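Local structure of flavin prenyltransferase PAD1, mitochondrial (6QLG) at residues C138-L141 / I142-T145; A194-I197 / E198-I201. The protein probably catalyses metal-independent prenylation of FMN, joining a dimethylallyl group to the flavin N5 and C6 to make the prenyl-FMN cofactor of ferulic acid decarboxylase. One frame throughout, in Å; residues are numbered along the deposited sequence. Where two conformers were deposited one is given.

Contact 1 (C138-L141 / I142-T145); sequences CDDL and ISRT. With FMN (flavin mononucleotide), chain T.
The Arg-144 guanidinium lies with one face against the pyrimidine end of the flavin, the two planes nearly parallel, while the SG of Cys-138, in one of its two modelled positions, approaches the same group obliquely. Overlap with the flavin is offset: NH2 of Arg-144 sits 3.3 Å from N1 of FMN, near the rim of the guanidinium. CG of Arg-144 is anti to the backbone N (chi1 175°), and a bend at chi2 (58°) then carries the chain past Cys-138, whose CB packs 3.5 Å from CA of Arg-144. At its polar end Arg-144 forms a salt bridge with Glu-162 of a second subunit, which also supplies many of the groups binding this FMN; a weak, long ion pair links Arg-144 to dimethylallyl diphosphate. In this UbiX/PAD1 fold, a Rossmann-like parallel sheet flanked by helices, the loop between helices 127-135 and 141-151 brings a helix start to a flavin site between subunits. The ribityl O3' of FMN gives a weak hydrogen bond to O of Cys-138. Asp-140 is the N-cap of helix 141-151: its OD1 takes the N-H of Ser-143 at 2.9 Å, almost straight (168°). Its carbonyl O is gripped twice, by N of Arg-144 at 2.9 Å and, from above the carbonyl plane, by OG of Ser-143 at 3.2 Å. At the next residue, O of Leu-141 accepts both N and OG1 of Thr-145, the hydroxyl being 2.7 Å away, and CD1 of Leu-141 rests against that same OG1.

Contact 2 (A194-I197 / E198-I201); sequences AGSI and EDLI
Ser-196 and Asp-199 meet at the start of helix 197-210, where OG of Ser-196 accepts the N-H of Asp-199 while the carboxylate of Asp-199 takes that of Gly-195, one residue before the cap. The bond to OG of Ser-196 from N of Asp-199 measures 3.2 Å (150°) and makes Ser-196 the N-cap; its chi1 of 68° tucks the hydroxyl between the backbone N and the carbonyl carbon, facing the first helical turn. The same N-H makes a weak second bond to the carbonyl O of Ser-196. OD2 of Asp-199 uses its anti lone pair to accept N of Gly-195 at 3.2 Å, bent to 146°, so the aspartate is bonded to the loop before the helix, which follows strand 182-183. Regular helical bonding follows, N of Ile-201 donating to O of Ile-197 at 3.0 Å. Glu-198 extends outward, and its OE2 is paired with Lys-58 of helix 53-65 in a salt bridge. Two apolar contacts accompany the polar ones: CB of Ala-194 rests 3.6 Å from CG of Leu-200, and CG2 of Ile-197 touches CD1 of Ile-201. Ile-197 and Leu-200 also pack against Ser-196 and Ile-197, respectively, of a neighbouring subunit.

How the contacts relate
Contacts 1 and 2 are both helix starts capped by a side chain, an aspartate in one and a serine in the other, on opposite sides of the chain's centre. Their centres lie 32 Å apart and their nearest atoms about 19 Å, so they do not touch. Contact 1 is part of a flavin and dimethylallyl diphosphate pocket shared with another subunit. Contact 2 is more remote from substrate: the side chain of Leu-200 is about 9 Å from a bound dimethylallyl diphosphate and about 8 Å from that of Tyr-191, a residue of the dimethylallyl diphosphate pocket. The helix it opens, 197-210, carries Gln-203 and Arg-207 of that pocket.

Contact 1 (C138-L141 / I142-T145)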
loop_
_atom_site.group_PDB
_atom_site.type_symbol
_atom_site.label_atom_id
_atom_site.label_comp_id
_atom_site.label_asym_id
_atom_site.label_seq_id
_atom_site.Cartn_x
_atom_site.Cartn_y
_atom_site.Cartn_z
ATOM N N CYS B 138 20.312 -0.726 15.178
ATOM C CA CYS B 138 21.758 -0.797 14.973
ATOM C C CYS B 138 22.479 -0.745 16.319
ATOM O O CYS B 138 23.092 0.254 16.699
ATOM C CB CYS B 138 22.211 0.330 14.048
ATOM S SG CYS B 138 21.516 1.962 14.439
ATOM N N ASP B 139 22.408 -1.863 17.039
ATOM C CA ASP B 139 22.940 -1.949 18.393
ATOM C C ASP B 139 24.292 -2.657 18.484
ATOM O O ASP B 139 24.776 -2.890 19.595
ATOM C CB ASP B 139 21.917 -2.621 19.319
ATOM C CG ASP B 139 22.010 -4.135 19.315
ATOM O OD1 ASP B 139 22.266 -4.729 18.245
ATOM O OD2 ASP B 139 21.815 -4.735 20.395
ATOM N N ASP B 140 24.914 -3.004 17.355
ATOM C CA ASP B 140 26.310 -3.431 17.355
ATOM C C ASP B 140 27.024 -2.768 16.186
ATOM O O ASP B 140 26.412 -2.078 15.367
ATOM C CB ASP B 140 26.458 -4.967 17.324
ATOM C CG ASP B 140 25.910 -5.608 16.053
ATOM O OD1 ASP B 140 26.248 -5.170 14.933
ATOM O OD2 ASP B 140 25.146 -6.585 16.182
ATOM N N LEU B 141 28.342 -2.980 16.114
ATOM C CA LEU B 141 29.144 -2.243 15.143
ATOM C C LEU B 141 28.833 -2.653 13.710
ATOM O O LEU B 141 28.923 -1.822 12.800
ATOM C CB LEU B 141 30.633 -2.427 15.428
ATOM C CG LEU B 141 31.534 -1.550 14.555
ATOM C CD1 LEU B 141 31.131 -0.090 14.697
ATOM C CD2 LEU B 141 32.993 -1.744 14.913
ATOM N N ILE B 142 28.473 -3.917 13.482
ATOM C CA ILE B 142 28.146 -4.359 12.129
ATOM C C ILE B 142 26.889 -3.656 11.629
ATOM O O ILE B 142 26.872 -3.083 10.533
ATOM C CB ILE B 142 27.999 -5.890 12.081
ATOM C CG1 ILE B 142 29.370 -6.558 12.195
ATOM C CG2 ILE B 142 27.300 -6.323 10.799
ATOM C CD1 ILE B 142 29.319 -8.067 12.240
ATOM N N SER B 143 25.821 -3.674 12.429
ATOM C CA SER B 143 24.563 -3.086 11.978
ATOM C C SER B 143 24.644 -1.564 11.928
ATOM O O SER B 143 24.070 -0.938 11.031
ATOM C CB SER B 143 23.413 -3.549 12.875
ATOM O OG SER B 143 23.736 -3.414 14.247
ATOM N N ARG B 144 25.367 -0.950 12.871
ATOM C CA ARG B 144 25.520 0.503 12.846
ATOM C C ARG B 144 26.306 0.957 11.624
ATOM O O ARG B 144 25.925 1.928 10.960
ATOM C CB ARG B 144 26.196 0.990 14.127
ATOM C CG ARG B 144 26.511 2.486 14.146
ATOM C CD ARG B 144 25.261 3.341 13.956
ATOM N NE ARG B 144 25.567 4.770 13.964
ATOM C CZ ARG B 144 24.726 5.722 13.564
ATOM N NH1 ARG B 144 23.519 5.404 13.116
ATOM N NH2 ARG B 144 25.094 6.995 13.609
ATOM N N THR B 145 27.407 0.269 11.309
ATOM C CA THR B 145 28.200 0.658 10.148
ATOM C C THR B 145 27.403 0.491 8.859
ATOM O O THR B 145 27.469 1.343 7.966
ATOM C CB THR B 145 29.497 -0.150 10.098
ATOM O OG1 THR B 145 30.199 0.000 11.339
ATOM C CG2 THR B 145 30.388 0.345 8.969
HETATM N N1 FMN T . 23.844 7.227 16.633
HETATM C C2 FMN T . 22.854 7.996 16.058
HETATM O O2 FMN T . 21.878 7.445 15.553
HETATM N N3 FMN T . 22.964 9.373 16.051
HETATM C C4 FMN T . 24.065 9.987 16.623
HETATM O O4 FMN T . 24.175 11.218 16.625
HETATM C C4A FMN T . 25.062 9.212 17.204
HETATM N N5 FMN T . 26.152 9.830 17.773
HETATM C C5A FMN T . 27.146 9.067 18.353
HETATM C C6 FMN T . 28.252 9.688 18.930
HETATM C C7 FMN T . 29.247 8.914 19.512
HETATM C C7M FMN T . 30.440 9.570 20.135
HETATM C C8 FMN T . 29.142 7.526 19.521
HETATM C C8M FMN T . 30.229 6.704 20.155
HETATM C C9 FMN T . 28.038 6.908 18.943
HETATM C C9A FMN T . 27.038 7.676 18.360
HETATM N N10 FMN T . 25.935 7.060 17.789
HETATM C C10 FMN T . 24.948 7.827 17.207
HETATM C "C1'" FMN T . 25.803 5.563 17.775
HETATM C "C2'" FMN T . 24.924 5.049 18.907
HETATM O "O2'" FMN T . 25.542 5.339 20.139
HETATM C "C3'" FMN T . 24.760 3.540 18.774
HETATM O "O3'" FMN T . 23.874 3.230 17.720
HETATM C "C4'" FMN T . 24.215 2.929 20.059
HETATM O "O4'" FMN T . 23.987 1.553 19.855
HETATM C "C5'" FMN T . 22.886 3.551 20.480
HETATM O "O5'" FMN T . 22.463 2.903 21.663
HETATM P P FMN T . 21.341 3.526 22.640
HETATM O O1P FMN T . 20.753 2.418 23.487
HETATM O O2P FMN T . 21.993 4.569 23.516
HETATM O O3P FMN T . 20.235 4.149 21.814
#

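Contact 2 (A194-I197 / E198-I201)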
loop_
_atom_site.group_PDB
_atom_site.type_symbol
_atom_site.label_atom_id
_atom_site.label_comp_id
_atom_site.label_asym_id
_atom_site.label_seq_id
_atom_site.Cartn_x
_atom_site.Cartn_y
_atom_site.Cartn_z
ATOM N N ALA B 194 32.984 -26.874 -11.928
ATOM C CA ALA B 194 33.988 -26.841 -10.878
ATOM C C ALA B 194 34.448 -28.245 -10.511
ATOM O O ALA B 194 33.674 -29.207 -10.539
ATOM C CB ALA B 194 33.436 -26.141 -9.637
ATOM N N GLY B 195 35.726 -28.353 -10.160
ATOM C CA GLY B 195 36.298 -29.581 -9.658
ATOM C C GLY B 195 36.414 -29.655 -8.153
ATOM O O GLY B 195 36.908 -30.659 -7.632
ATOM N N SER B 196 35.970 -28.624 -7.437
ATOM C CA SER B 196 36.078 -28.587 -5.986
ATOM C C SER B 196 35.110 -27.547 -5.445
ATOM O O SER B 196 34.635 -26.673 -6.175
ATOM C CB SER B 196 37.506 -28.263 -5.538
ATOM O OG SER B 196 37.840 -26.928 -5.868
ATOM N N ILE B 197 34.826 -27.657 -4.144
ATOM C CA ILE B 197 34.016 -26.647 -3.468
ATOM C C ILE B 197 34.676 -25.280 -3.582
ATOM O O ILE B 197 34.009 -24.264 -3.817
ATOM C CB ILE B 197 33.795 -27.043 -1.996
ATOM C CG1 ILE B 197 32.884 -28.269 -1.894
ATOM C CG2 ILE B 197 33.220 -25.877 -1.203
ATOM C CD1 ILE B 197 32.810 -28.846 -0.493
ATOM N N GLU B 198 36.003 -25.240 -3.436
ATOM C CA GLU B 198 36.727 -23.973 -3.455
ATOM C C GLU B 198 36.580 -23.251 -4.789
ATOM O O GLU B 198 36.554 -22.015 -4.822
ATOM C CB GLU B 198 38.203 -24.221 -3.136
ATOM C CG GLU B 198 39.048 -22.964 -3.069
ATOM C CD GLU B 198 40.474 -23.243 -2.636
ATOM O OE1 GLU B 198 40.981 -24.349 -2.925
ATOM O OE2 GLU B 198 41.089 -22.356 -2.007
ATOM N N ASP B 199 36.485 -23.995 -5.894
ATOM C CA ASP B 199 36.273 -23.365 -7.194
ATOM C C ASP B 199 34.961 -22.591 -7.222
ATOM O O ASP B 199 34.907 -21.460 -7.718
ATOM C CB ASP B 199 36.279 -24.417 -8.303
ATOM C CG ASP B 199 37.658 -24.980 -8.569
ATOM O OD1 ASP B 199 38.657 -24.324 -8.202
ATOM O OD2 ASP B 199 37.738 -26.081 -9.152
ATOM N N LEU B 200 33.891 -23.190 -6.699
ATOM C CA LEU B 200 32.608 -22.499 -6.663
ATOM C C LEU B 200 32.657 -21.299 -5.725
ATOM O O LEU B 200 32.098 -20.240 -6.034
ATOM C CB LEU B 200 31.506 -23.480 -6.259
ATOM C CG LEU B 200 31.226 -24.566 -7.304
ATOM C CD1 LEU B 200 30.445 -25.737 -6.720
ATOM C CD2 LEU B 200 30.493 -23.981 -8.508
ATOM N N ILE B 201 33.345 -21.437 -4.587
ATOM C CA ILE B 201 33.493 -20.314 -3.666
ATOM C C ILE B 201 34.255 -19.174 -4.332
ATOM O O ILE B 201 33.887 -18.000 -4.196
ATOM C CB ILE B 201 34.188 -20.769 -2.369
ATOM C CG1 ILE B 201 33.322 -21.780 -1.616
ATOM C CG2 ILE B 201 34.481 -19.574 -1.475
ATOM C CD1 ILE B 201 33.910 -22.208 -0.286
#